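Local coordinates for alpha-galactosidase (Umbelopsis vinacea, PDB 3A5V), which hydrolyses terminal alpha-galactosyl residues from galactose-containing sugars, as a tetrameric glycoside hydrolase of family 27, at residues L88-Y93 against W121-L126; L242-G247 against V256-W261; L99-H104 against K127-Y132; I7-G12 against A292-S297; Q311-G316 against Q323-L328. All blocks are in the same frame, centred on the assembly; numbering follows the deposited sequence.

Contact 1: L88-Y93 against W121-L126; sequences LKAGIY and WGIDYL
I92 and L126 pair in parallel on neighbouring strands, with I92 N donating to Y125 O at 3.0 Å. Helix 111-121 carries the chain from one strand to the other, making this a beta-alpha-beta crossover of the (beta/alpha)8 barrel. Further back, D124 answers A90 twice. Its own N-H goes to A90 O at 2.8 Å, while its carboxylate turns round to receive A90 N on OD2, almost straight at 170°. CG lies beside the D124 backbone N (chi1 -54°), and this folds the carboxylate back toward strand 89-95; A90 N meets OD2 on the anti lone pair. The acid has further partners: H84 NE2 bonds OD2, and R159 NH2 makes a salt bridge to OD1. With so many donors around it, the buried carboxylate is likely to stay ionised. K89 crosses D124 at about a right angle, its CB 3.5 Å from D124 OD2; its NZ makes no direct contact with the carboxylate and is linked to it through a weak bond to a water that donates to D124 OD1. The apolar part gathers around I92 and I123, with V80 of helix 76-85 lying on I123. I123 CD1 rests 3.9 Å from I92 CB. I92 CG2 touches both I123 CG2 and L126 CD1, each at 3.8 Å.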
# COMPACT_ATOMS: atom_id res chain seq x y z
N LEU A 88 -23.67 35.73 13.98
CA LEU A 88 -23.12 34.39 13.74
C LEU A 88 -22.95 34.17 12.24
O LEU A 88 -23.51 34.91 11.43
CB LEU A 88 -24.05 33.33 14.34
CG LEU A 88 -24.14 33.32 15.88
CD1 LEU A 88 -25.36 32.54 16.36
CD2 LEU A 88 -22.84 32.76 16.54
N LYS A 89 -22.18 33.14 11.87
CA LYS A 89 -22.03 32.77 10.47
C LYS A 89 -22.72 31.43 10.20
O LYS A 89 -22.86 30.62 11.12
CB LYS A 89 -20.55 32.75 10.09
CG LYS A 89 -19.93 34.15 9.93
CD LYS A 89 -18.41 34.07 9.77
CE LYS A 89 -17.73 35.44 9.81
NZ LYS A 89 -18.20 36.22 8.64
N ALA A 90 -23.13 31.18 8.95
CA ALA A 90 -23.90 29.98 8.62
C ALA A 90 -23.09 29.03 7.75
O ALA A 90 -22.42 29.45 6.80
CB ALA A 90 -25.23 30.33 7.94
N GLY A 91 -23.17 27.75 8.08
CA GLY A 91 -22.54 26.69 7.28
C GLY A 91 -23.56 25.73 6.72
O GLY A 91 -24.68 25.61 7.24
N ILE A 92 -23.19 25.05 5.64
CA ILE A 92 -24.03 24.05 4.98
C ILE A 92 -23.17 22.82 4.66
O ILE A 92 -21.92 22.90 4.62
CB ILE A 92 -24.70 24.60 3.67
CG1 ILE A 92 -25.92 23.77 3.27
CG2 ILE A 92 -23.70 24.65 2.49
CD1 ILE A 92 -27.17 24.10 4.00
N TYR A 93 -23.85 21.68 4.46
CA TYR A 93 -23.18 20.41 4.20
C TYR A 93 -23.58 19.88 2.82
O TYR A 93 -24.74 19.97 2.41
CB TYR A 93 -23.55 19.40 5.30
CG TYR A 93 -23.28 17.94 4.96
CD1 TYR A 93 -24.18 17.20 4.19
CD2 TYR A 93 -22.11 17.30 5.42
CE1 TYR A 93 -23.91 15.87 3.85
CE2 TYR A 93 -21.86 15.97 5.12
CZ TYR A 93 -22.76 15.26 4.33
OH TYR A 93 -22.53 13.94 4.01
N TRP A 121 -27.71 32.30 -0.87
CA TRP A 121 -28.30 32.14 0.44
C TRP A 121 -27.56 32.87 1.56
O TRP A 121 -28.11 33.03 2.65
CB TRP A 121 -28.42 30.66 0.81
CG TRP A 121 -29.41 29.87 0.01
CD1 TRP A 121 -30.40 30.35 -0.81
CD2 TRP A 121 -29.51 28.44 -0.03
NE1 TRP A 121 -31.11 29.30 -1.36
CE2 TRP A 121 -30.59 28.12 -0.89
CE3 TRP A 121 -28.79 27.40 0.58
CZ2 TRP A 121 -30.96 26.79 -1.15
CZ3 TRP A 121 -29.18 26.08 0.32
CH2 TRP A 121 -30.25 25.79 -0.54
N GLY A 122 -26.33 33.30 1.29
CA GLY A 122 -25.49 33.93 2.32
C GLY A 122 -24.63 32.96 3.14
O GLY A 122 -24.15 33.31 4.22
N ILE A 123 -24.45 31.74 2.65
CA ILE A 123 -23.64 30.71 3.34
C ILE A 123 -22.18 31.19 3.46
O ILE A 123 -21.67 31.83 2.53
CB ILE A 123 -23.75 29.34 2.59
CG1 ILE A 123 -25.17 28.77 2.67
CG2 ILE A 123 -22.70 28.30 3.07
CD1 ILE A 123 -25.66 28.39 4.09
N ASP A 124 -21.55 30.93 4.60
CA ASP A 124 -20.19 31.39 4.90
C ASP A 124 -19.17 30.25 5.04
O ASP A 124 -18.00 30.50 5.33
CB ASP A 124 -20.23 32.14 6.24
CG ASP A 124 -21.27 33.26 6.27
OD1 ASP A 124 -21.09 34.21 5.50
OD2 ASP A 124 -22.25 33.17 7.04
N TYR A 125 -19.63 29.01 4.85
CA TYR A 125 -18.90 27.81 5.32
C TYR A 125 -19.50 26.59 4.66
O TYR A 125 -20.72 26.40 4.70
CB TYR A 125 -19.06 27.69 6.85
CG TYR A 125 -18.25 26.62 7.57
CD1 TYR A 125 -18.55 25.25 7.42
CD2 TYR A 125 -17.23 26.97 8.45
CE1 TYR A 125 -17.81 24.25 8.12
CE2 TYR A 125 -16.49 25.99 9.16
CZ TYR A 125 -16.79 24.64 8.98
OH TYR A 125 -16.05 23.68 9.68
N LEU A 126 -18.64 25.76 4.06
CA LEU A 126 -19.07 24.48 3.50
C LEU A 126 -18.29 23.33 4.13
O LEU A 126 -17.05 23.31 4.05
CB LEU A 126 -18.84 24.42 1.99
CG LEU A 126 -19.11 23.05 1.31
CD1 LEU A 126 -20.63 22.69 1.29
CD2 LEU A 126 -18.57 23.05 -0.09
O HOH W 1 -21.19 36.50 7.19

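Contact 2: L242-G247 against V256-W261; sequences LEVGNG and VHYTIW
This is a loop-against-helix contact in the (beta/alpha)8 barrel: L242-G247, in the loop that follows strand 236-238, folds back on helix 251-263, the next helix of the chain. One bond and one leucine do most of the joining. E243 N donates to H257 NE2 at 3.1 Å, the line nearly straight at 171° and lying in the plane of the imidazole, so the ring meets the loop backbone with its edge. H257 CG stands opposite its own backbone N (chi1 169°), which throws the ring out from the helix toward the loop. L242 covers one face of that ring, CD2 sitting 4.1 Å from the H257 centroid in a CH-pi contact. The same methyl slides past the indole, 3.8 Å from W261 CD1, and the other branch takes the tyrosine. V244 CG2 brushes the H257 and Y258 rings more loosely. E243 to N246 form a type II turn closed by N246 N to E243 O, with N246 ND2 also giving to E243 OE1 at 2.9 Å and to G271 O. W261 NE1 bonds D240 O just ahead of the loop segment, whereas Y258 OH reaches a distant part of the chain at Y45 OH. Where L242 crosses the tyrosine, its CD1 lies 3.7 Å from Y258 CE2.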
# COMPACT_ATOMS: atom_id res chain seq x y z
N LEU A 242 -16.35 17.88 18.55
CA LEU A 242 -16.23 17.63 19.98
C LEU A 242 -17.48 16.91 20.51
O LEU A 242 -18.59 17.36 20.26
CB LEU A 242 -16.04 18.96 20.72
CG LEU A 242 -14.70 19.66 20.40
CD1 LEU A 242 -14.76 21.17 20.73
CD2 LEU A 242 -13.51 18.98 21.10
N GLU A 243 -17.27 15.83 21.25
CA GLU A 243 -18.34 15.02 21.85
C GLU A 243 -18.75 15.47 23.27
O GLU A 243 -19.65 14.89 23.88
CB GLU A 243 -17.92 13.53 21.90
CG GLU A 243 -17.75 12.89 20.51
CD GLU A 243 -19.07 12.43 19.88
OE1 GLU A 243 -20.14 12.58 20.52
OE2 GLU A 243 -19.03 11.91 18.75
N VAL A 244 -18.07 16.50 23.79
CA VAL A 244 -18.24 16.95 25.17
C VAL A 244 -19.72 17.16 25.59
O VAL A 244 -20.46 17.94 24.97
CB VAL A 244 -17.44 18.24 25.46
CG1 VAL A 244 -17.55 18.59 26.95
CG2 VAL A 244 -15.95 18.06 25.03
N GLY A 245 -20.14 16.42 26.61
CA GLY A 245 -21.49 16.56 27.13
C GLY A 245 -22.44 15.47 26.67
O GLY A 245 -23.55 15.35 27.20
N ASN A 246 -22.02 14.69 25.68
CA ASN A 246 -22.92 13.64 25.14
C ASN A 246 -23.10 12.43 26.07
O ASN A 246 -24.12 11.74 25.99
CB ASN A 246 -22.56 13.27 23.69
CG ASN A 246 -22.82 14.43 22.72
OD1 ASN A 246 -23.63 15.34 23.00
ND2 ASN A 246 -22.13 14.41 21.57
N GLY A 247 -22.15 12.20 26.98
CA GLY A 247 -22.38 11.26 28.08
C GLY A 247 -21.64 9.92 28.05
O GLY A 247 -21.62 9.21 29.04
N VAL A 256 -9.41 15.54 28.18
CA VAL A 256 -8.32 15.09 27.32
C VAL A 256 -8.62 15.37 25.85
O VAL A 256 -7.80 15.93 25.12
CB VAL A 256 -8.02 13.58 27.54
CG1 VAL A 256 -6.92 13.06 26.56
CG2 VAL A 256 -7.58 13.38 28.93
N HIS A 257 -9.81 14.95 25.44
CA HIS A 257 -10.34 15.13 24.10
C HIS A 257 -10.26 16.62 23.70
O HIS A 257 -9.61 16.96 22.71
CB HIS A 257 -11.77 14.55 24.14
CG HIS A 257 -12.63 14.83 22.94
ND1 HIS A 257 -12.19 14.75 21.64
CD2 HIS A 257 -13.96 15.10 22.87
CE1 HIS A 257 -13.20 15.00 20.82
NE2 HIS A 257 -14.29 15.20 21.54
N TYR A 258 -10.84 17.49 24.52
CA TYR A 258 -10.83 18.93 24.21
C TYR A 258 -9.41 19.50 24.16
O TYR A 258 -9.06 20.28 23.26
CB TYR A 258 -11.70 19.69 25.23
CG TYR A 258 -11.99 21.12 24.83
CD1 TYR A 258 -11.07 22.13 25.11
CD2 TYR A 258 -13.17 21.45 24.16
CE1 TYR A 258 -11.30 23.45 24.73
CE2 TYR A 258 -13.42 22.79 23.78
CZ TYR A 258 -12.47 23.78 24.07
OH TYR A 258 -12.68 25.10 23.73
N THR A 259 -8.60 19.15 25.15
CA THR A 259 -7.21 19.65 25.25
C THR A 259 -6.38 19.34 24.00
O THR A 259 -5.69 20.22 23.47
CB THR A 259 -6.49 19.02 26.48
OG1 THR A 259 -7.18 19.39 27.69
CG2 THR A 259 -5.00 19.45 26.54
N ILE A 260 -6.43 18.09 23.55
CA ILE A 260 -5.62 17.67 22.42
C ILE A 260 -6.14 18.29 21.12
O ILE A 260 -5.35 18.77 20.32
CB ILE A 260 -5.49 16.11 22.32
CG1 ILE A 260 -4.80 15.52 23.58
CG2 ILE A 260 -4.71 15.69 21.05
CD1 ILE A 260 -3.35 16.02 23.82
N TRP A 261 -7.46 18.29 20.92
CA TRP A 261 -8.05 18.99 19.76
C TRP A 261 -7.62 20.47 19.76
O TRP A 261 -7.21 21.02 18.72
CB TRP A 261 -9.57 18.92 19.83
CG TRP A 261 -10.24 17.70 19.14
CD1 TRP A 261 -11.26 17.76 18.24
CD2 TRP A 261 -9.95 16.29 19.31
NE1 TRP A 261 -11.63 16.51 17.84
CE2 TRP A 261 -10.85 15.58 18.47
CE3 TRP A 261 -9.01 15.56 20.07
CZ2 TRP A 261 -10.84 14.17 18.37
CZ3 TRP A 261 -9.00 14.14 19.96
CH2 TRP A 261 -9.92 13.47 19.11

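Contact 3: L99-H104 against K127-Y132; sequences LTCGGH and KYDNCY. With MAN (alpha-D-mannopyranose), chain B.
C101 and C131 are joined covalently: SG to SG is 2.0 Å, with the disulfide torsion at 97°, clamping the loop to the residues just beyond strand 125-129. D129 sits close by, its OD2 3.0 Å from C101 SG; that carboxylate oxygen is bonded to Y93 OH. Other contacts gather round the Y132 ring. L99 CB packs 3.6 Å from Y132 CD2, and L99 CD1 lies over a face of the ring. T100 O comes to the ring edge instead, 3.3 Å from Y132 CE2. Among the polar links, a water spans the gap at the far end of the tyrosine, 2.7 Å from Y132 OH, and donates to C101 O. T100 to G103 make a type I turn, and D52 OD1 accepts from H104 ND1 and bonds T100 OG1, holding the turn. A mannose meets the outer side, its O6 donating to G103 O at 2.9 Å while its O4 lies at the edge of the H104 imidazole. L99 and Y132 also touch T179 and S178 of the second subunit. K127 NZ bonds a Tris molecule, probably from the crystallisation liquor, and D129 OD2 reaches it weakly, consistent with a sugar pocket at the C-terminal ends of the strands, the active-site end of a (beta/alpha)8 barrel.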
# COMPACT_ATOMS: atom_id res chain seq x y z
N LEU A 99 -24.48 11.40 -4.01
CA LEU A 99 -25.35 11.37 -2.84
C LEU A 99 -24.54 11.73 -1.60
O LEU A 99 -23.30 11.57 -1.56
CB LEU A 99 -25.99 9.98 -2.66
CG LEU A 99 -26.86 9.37 -3.77
CD1 LEU A 99 -27.13 7.87 -3.51
CD2 LEU A 99 -28.18 10.14 -3.98
N THR A 100 -25.23 12.23 -0.58
CA THR A 100 -24.58 12.48 0.70
C THR A 100 -24.50 11.17 1.47
O THR A 100 -25.08 10.15 1.04
CB THR A 100 -25.34 13.52 1.55
OG1 THR A 100 -26.64 13.01 1.91
CG2 THR A 100 -25.48 14.86 0.81
N CYS A 101 -23.80 11.18 2.60
CA CYS A 101 -23.70 9.97 3.41
C CYS A 101 -25.07 9.49 3.88
O CYS A 101 -25.29 8.28 4.03
CB CYS A 101 -22.70 10.15 4.57
SG CYS A 101 -20.98 10.48 3.98
N GLY A 102 -26.01 10.43 4.05
CA GLY A 102 -27.38 10.11 4.42
C GLY A 102 -28.28 9.71 3.26
O GLY A 102 -29.47 9.44 3.45
N GLY A 103 -27.72 9.69 2.04
CA GLY A 103 -28.47 9.28 0.85
C GLY A 103 -29.24 10.38 0.14
O GLY A 103 -30.06 10.10 -0.73
N HIS A 104 -28.95 11.64 0.47
CA HIS A 104 -29.58 12.79 -0.21
C HIS A 104 -28.78 13.25 -1.42
O HIS A 104 -27.63 12.88 -1.59
CB HIS A 104 -29.81 13.91 0.81
CG HIS A 104 -30.55 13.43 2.02
ND1 HIS A 104 -29.93 13.22 3.23
CD2 HIS A 104 -31.82 12.99 2.16
CE1 HIS A 104 -30.81 12.71 4.09
NE2 HIS A 104 -31.97 12.59 3.46
N LYS A 127 -19.02 22.36 4.68
CA LYS A 127 -18.46 21.03 4.99
C LYS A 127 -18.75 20.08 3.82
O LYS A 127 -19.91 19.85 3.45
CB LYS A 127 -19.04 20.50 6.31
CG LYS A 127 -18.72 19.01 6.62
CD LYS A 127 -19.48 18.52 7.87
CE LYS A 127 -19.39 16.97 8.00
NZ LYS A 127 -20.21 16.48 9.15
N TYR A 128 -17.70 19.49 3.26
CA TYR A 128 -17.82 18.79 1.97
C TYR A 128 -17.31 17.35 2.07
O TYR A 128 -16.10 17.09 2.14
CB TYR A 128 -17.08 19.63 0.90
CG TYR A 128 -17.49 19.35 -0.52
CD1 TYR A 128 -18.84 19.25 -0.89
CD2 TYR A 128 -16.52 19.22 -1.53
CE1 TYR A 128 -19.21 18.99 -2.20
CE2 TYR A 128 -16.88 18.97 -2.85
CZ TYR A 128 -18.23 18.86 -3.17
OH TYR A 128 -18.60 18.62 -4.47
N ASP A 129 -18.27 16.42 2.12
CA ASP A 129 -18.06 15.01 2.45
C ASP A 129 -17.48 14.20 1.25
O ASP A 129 -17.20 14.75 0.19
CB ASP A 129 -19.39 14.41 2.93
CG ASP A 129 -19.24 13.40 4.05
OD1 ASP A 129 -18.20 12.70 4.13
OD2 ASP A 129 -20.20 13.28 4.84
N ASN A 130 -17.33 12.90 1.46
CA ASN A 130 -16.62 12.01 0.54
C ASN A 130 -17.42 10.75 0.24
O ASN A 130 -16.88 9.78 -0.31
CB ASN A 130 -15.25 11.66 1.15
CG ASN A 130 -14.31 10.97 0.16
OD1 ASN A 130 -14.28 11.29 -1.03
ND2 ASN A 130 -13.51 10.04 0.68
N CYS A 131 -18.71 10.75 0.58
CA CYS A 131 -19.55 9.60 0.25
C CYS A 131 -19.96 9.57 -1.23
O CYS A 131 -20.17 10.62 -1.83
CB CYS A 131 -20.81 9.55 1.12
SG CYS A 131 -20.47 8.92 2.80
N TYR A 132 -20.06 8.36 -1.78
CA TYR A 132 -20.61 8.10 -3.12
C TYR A 132 -19.86 8.85 -4.23
O TYR A 132 -20.47 9.46 -5.11
CB TYR A 132 -22.14 8.35 -3.12
CG TYR A 132 -22.84 7.49 -2.09
CD1 TYR A 132 -22.84 6.08 -2.22
CD2 TYR A 132 -23.45 8.04 -0.95
CE1 TYR A 132 -23.45 5.27 -1.28
CE2 TYR A 132 -24.07 7.22 0.02
CZ TYR A 132 -24.06 5.83 -0.17
OH TYR A 132 -24.65 4.98 0.75
C1 MAN B . -35.59 9.57 -2.00
C2 MAN B . -35.32 9.45 -0.50
C3 MAN B . -34.78 10.77 0.08
C4 MAN B . -33.68 11.39 -0.77
C5 MAN B . -33.99 11.30 -2.27
C6 MAN B . -32.82 11.75 -3.14
O2 MAN B . -34.40 8.41 -0.23
O3 MAN B . -34.29 10.54 1.39
O4 MAN B . -33.55 12.74 -0.39
O5 MAN B . -34.40 9.99 -2.65
O6 MAN B . -31.73 10.86 -3.02
O HOH W 2 -26.29 6.02 2.58

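Contact 4: I7-G12 against A292-S297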
# COMPACT_ATOMS: atom_id res chain seq x y z
N ILE A 7 -7.77 31.92 9.68
CA ILE A 7 -6.42 32.39 10.04
C ILE A 7 -5.97 31.67 11.32
O ILE A 7 -4.80 31.33 11.48
CB ILE A 7 -6.40 33.93 10.25
CG1 ILE A 7 -6.93 34.69 9.02
CG2 ILE A 7 -5.02 34.43 10.67
CD1 ILE A 7 -6.18 34.39 7.76
N THR A 8 -6.93 31.49 12.22
CA THR A 8 -6.84 30.56 13.34
C THR A 8 -7.88 29.47 13.03
O THR A 8 -8.75 29.67 12.15
CB THR A 8 -7.22 31.24 14.67
OG1 THR A 8 -8.53 31.80 14.56
CG2 THR A 8 -6.22 32.34 15.05
N PRO A 9 -7.81 28.31 13.71
CA PRO A 9 -8.82 27.29 13.46
C PRO A 9 -10.26 27.80 13.69
O PRO A 9 -10.50 28.55 14.64
CB PRO A 9 -8.48 26.17 14.47
CG PRO A 9 -6.97 26.34 14.71
CD PRO A 9 -6.78 27.86 14.67
N GLN A 10 -11.19 27.39 12.83
CA GLN A 10 -12.61 27.78 13.01
C GLN A 10 -13.22 27.16 14.28
O GLN A 10 -12.80 26.10 14.74
CB GLN A 10 -13.46 27.42 11.78
CG GLN A 10 -13.60 25.89 11.48
CD GLN A 10 -12.54 25.32 10.52
OE1 GLN A 10 -11.38 25.77 10.48
NE2 GLN A 10 -12.93 24.31 9.75
N MET A 11 -14.21 27.85 14.86
CA MET A 11 -14.93 27.36 16.02
C MET A 11 -16.42 27.51 15.74
O MET A 11 -16.84 28.45 15.06
CB MET A 11 -14.54 28.14 17.28
CG MET A 11 -13.04 28.11 17.63
SD MET A 11 -12.60 29.20 19.00
CE MET A 11 -13.65 28.55 20.34
N GLY A 12 -17.22 26.59 16.26
CA GLY A 12 -18.64 26.62 15.94
C GLY A 12 -19.38 25.43 16.51
O GLY A 12 -18.95 24.82 17.51
N ALA A 292 -7.58 30.11 24.03
CA ALA A 292 -6.43 30.92 23.60
C ALA A 292 -5.25 30.10 23.09
O ALA A 292 -4.43 30.59 22.30
CB ALA A 292 -5.99 31.85 24.75
N VAL A 293 -5.12 28.85 23.55
CA VAL A 293 -4.08 27.97 23.00
C VAL A 293 -4.41 27.60 21.55
O VAL A 293 -3.55 27.68 20.67
CB VAL A 293 -3.89 26.67 23.86
CG1 VAL A 293 -3.04 25.62 23.10
CG2 VAL A 293 -3.26 27.03 25.21
N ASN A 294 -5.65 27.19 21.31
CA ASN A 294 -6.13 26.84 19.96
C ASN A 294 -6.02 28.04 19.01
O ASN A 294 -5.64 27.90 17.84
CB ASN A 294 -7.58 26.31 20.04
CG ASN A 294 -8.14 25.90 18.65
OD1 ASN A 294 -8.93 26.63 18.05
ND2 ASN A 294 -7.75 24.71 18.17
N GLN A 295 -6.31 29.22 19.55
CA GLN A 295 -6.38 30.45 18.76
C GLN A 295 -5.06 31.23 18.78
O GLN A 295 -5.00 32.37 18.32
CB GLN A 295 -7.53 31.32 19.29
CG GLN A 295 -8.89 30.64 19.12
CD GLN A 295 -9.28 30.48 17.66
OE1 GLN A 295 -9.48 31.47 16.95
NE2 GLN A 295 -9.38 29.22 17.19
N ASP A 296 -4.01 30.60 19.30
CA ASP A 296 -2.69 31.27 19.43
C ASP A 296 -2.11 31.80 18.12
O ASP A 296 -2.11 31.12 17.09
CB ASP A 296 -1.68 30.33 20.11
CG ASP A 296 -0.32 30.99 20.27
OD1 ASP A 296 -0.16 31.79 21.21
OD2 ASP A 296 0.57 30.72 19.44
N SER A 297 -1.55 33.02 18.18
CA SER A 297 -1.02 33.70 16.99
C SER A 297 0.19 33.05 16.31
O SER A 297 0.50 33.38 15.15
CB SER A 297 -0.72 35.18 17.31
OG SER A 297 0.31 35.26 18.28
O HOH W 3 -12.03 31.01 15.02
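Q295 NE2 spends both its protons: it donates to P9 O at 2.9 Å and to N294 OD1 at 2.8 Å, and both acceptors lie in the plane of the amide, which fixes how that group is turned. P9 O is met in its own carbonyl plane, on a lone pair, while the bond to N294 OD1 comes in tilted by 27°. The other end of the amide is the acceptor for a threonine, T8 OG1 giving to Q295 OE1 at 2.6 Å from above the carbonyl plane. Q295 can offer its amide this way because its chain bends at chi2 (-66°), swinging the end across T8 at about a right angle. In the (beta/alpha)8 fold this joins the run into strand 11-14, the first strand of the barrel, to the end of helix 288-294, the last helix before the C-terminal beta domain, some 280 residues on. P9 and N294 meet from opposite directions, with P9 CD 3.4 Å from N294 O and P9 CB 3.6 Å from N294 OD1. N294 ND2 turns to S266 O and A262 O, so both ends of this amide are held. D296 OD1 accepts from A319 N, a link to the C-terminal domain. M11 passes the glutamine at a slant, and its sulfur SD stops 3.7 Å from Q295 NE2.

Contact 5: Q311-G316 against Q323-L328; sequences QQLFSG and QVVILL
Q323 runs alongside G316 and S315, and its side chain can be followed atom by atom. CB lies 3.9 Å from G316 O. CG closes to 3.3 Å from the same G316 O, having been set opposite the Q323 backbone N (chi1 -161°). There the chain bends (chi2 78°), so the flat amide lies against the G316 carbonyl, CD 3.1 Å from G316 O. NE2 at the tip finds the real partner: it donates to S315 OG at 3.0 Å, nearly straight at 170° and close to the amide plane. S315 OG also bonds I344 O, so the hydroxyl has two partners, Q323 NE2 and I344 O. OE1 lies beside the G316 carbonyl without bonding it.

Beyond this end the strands run antiparallel, in regular alternation. G316 with V324, F314 with I326 and Q312 with L328 are hydrogen-bonded pairs, while S315 with V325 and L313 with L327 are not. On the face of F314, I326 and L328, the phenylalanine crosses the leucine, F314 CE1 meeting L328 CD1 at 4.1 Å, and I260 and V256 of helix 251-263 cover them. On the other face L313 CD1 touches V325 CG1 at 3.8 Å and also reaches L327 CD2; A339 and M337 of strand 335-340 cover this side. Strands 303-308 and 384-390 extend the sheet to either side. It is an antiparallel beta hairpin in the C-terminal beta-sandwich domain of the alpha-galactosidases, with one face turned to the catalytic barrel.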
# COMPACT_ATOMS: atom_id res chain seq x y z
N GLN A 311 1.79 6.58 28.66
CA GLN A 311 1.99 8.02 28.87
C GLN A 311 2.52 8.71 27.62
O GLN A 311 3.31 8.12 26.86
CB GLN A 311 2.95 8.24 30.03
CG GLN A 311 2.39 7.71 31.35
CD GLN A 311 3.30 8.01 32.52
OE1 GLN A 311 4.25 8.79 32.39
NE2 GLN A 311 3.02 7.40 33.66
N GLN A 312 2.07 9.96 27.40
CA GLN A 312 2.51 10.77 26.26
C GLN A 312 2.82 12.20 26.71
O GLN A 312 2.16 12.71 27.62
CB GLN A 312 1.45 10.78 25.15
CG GLN A 312 0.95 9.36 24.79
CD GLN A 312 0.02 9.33 23.59
OE1 GLN A 312 -0.13 10.31 22.85
NE2 GLN A 312 -0.61 8.18 23.38
N LEU A 313 3.83 12.80 26.09
CA LEU A 313 4.18 14.21 26.34
C LEU A 313 4.00 15.00 25.04
O LEU A 313 4.50 14.58 23.98
CB LEU A 313 5.65 14.33 26.79
CG LEU A 313 6.22 15.76 26.92
CD1 LEU A 313 5.49 16.51 28.03
CD2 LEU A 313 7.74 15.77 27.16
N PHE A 314 3.31 16.14 25.12
CA PHE A 314 3.20 17.08 24.00
C PHE A 314 3.83 18.42 24.39
O PHE A 314 3.76 18.84 25.56
CB PHE A 314 1.74 17.32 23.62
CG PHE A 314 1.03 16.11 23.05
CD1 PHE A 314 0.58 15.08 23.88
CD2 PHE A 314 0.79 16.01 21.67
CE1 PHE A 314 -0.08 13.95 23.35
CE2 PHE A 314 0.13 14.91 21.13
CZ PHE A 314 -0.31 13.87 21.98
N SER A 315 4.42 19.08 23.40
CA SER A 315 5.06 20.37 23.61
C SER A 315 4.97 21.19 22.34
O SER A 315 5.27 20.69 21.25
CB SER A 315 6.54 20.16 23.98
OG SER A 315 7.22 21.39 24.09
N GLY A 316 4.58 22.47 22.47
CA GLY A 316 4.49 23.35 21.32
C GLY A 316 4.73 24.81 21.64
O GLY A 316 4.49 25.24 22.75
N GLN A 323 5.34 28.49 25.93
CA GLN A 323 5.26 27.09 25.47
C GLN A 323 4.05 26.42 26.06
O GLN A 323 3.75 26.61 27.24
CB GLN A 323 6.51 26.30 25.92
CG GLN A 323 6.80 24.98 25.14
CD GLN A 323 7.43 25.22 23.77
OE1 GLN A 323 7.73 26.35 23.40
NE2 GLN A 323 7.62 24.16 23.00
N VAL A 324 3.36 25.62 25.25
CA VAL A 324 2.31 24.77 25.80
C VAL A 324 2.91 23.38 26.05
O VAL A 324 3.69 22.88 25.22
CB VAL A 324 1.01 24.72 24.93
CG1 VAL A 324 1.27 24.05 23.57
CG2 VAL A 324 -0.13 23.99 25.68
N VAL A 325 2.60 22.79 27.19
CA VAL A 325 3.07 21.45 27.54
C VAL A 325 1.89 20.64 28.05
O VAL A 325 1.13 21.11 28.90
CB VAL A 325 4.24 21.48 28.58
CG1 VAL A 325 4.63 20.06 29.04
CG2 VAL A 325 5.47 22.17 27.96
N ILE A 326 1.73 19.43 27.51
CA ILE A 326 0.66 18.54 27.95
C ILE A 326 1.20 17.18 28.39
O ILE A 326 1.88 16.49 27.62
CB ILE A 326 -0.40 18.30 26.83
CG1 ILE A 326 -0.93 19.64 26.30
CG2 ILE A 326 -1.55 17.42 27.36
CD1 ILE A 326 -1.33 19.61 24.87
N LEU A 327 0.86 16.80 29.63
CA LEU A 327 1.11 15.44 30.12
C LEU A 327 -0.17 14.66 29.92
O LEU A 327 -1.22 15.04 30.42
CB LEU A 327 1.49 15.46 31.61
CG LEU A 327 2.66 16.37 31.98
CD1 LEU A 327 2.67 16.60 33.49
CD2 LEU A 327 3.96 15.77 31.49
N LEU A 328 -0.09 13.56 29.18
CA LEU A 328 -1.29 12.77 28.91
C LEU A 328 -1.09 11.35 29.42
O LEU A 328 -0.11 10.67 29.06
CB LEU A 328 -1.62 12.77 27.40
CG LEU A 328 -2.87 12.03 26.89
CD1 LEU A 328 -3.28 12.65 25.56
CD2 LEU A 328 -2.58 10.55 26.70

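Overall arrangement
Contacts 1, 3 and 4 reach the parallel sheet of the barrel, and contact 2 lies beside it in the same domain. Contact 5, in the C-terminal sandwich, is far from contacts 1 and 3, about 35 and 36 Å between centres, but meets contacts 2 and 4. Contacts 1 and 3 share strand 125-129 and interleave along the chain, their centres about 17 Å apart; I92 O meets K127 N between them. Contact 4 spans the barrel sequence and encloses contacts 1, 2 and 3. Its Q10 bonds Y125 of contact 1. Contact 5 follows last; T259 packs on I326 and V293 on V324, so helices 251-263 and 288-294 both line the seam between barrel and sandwich.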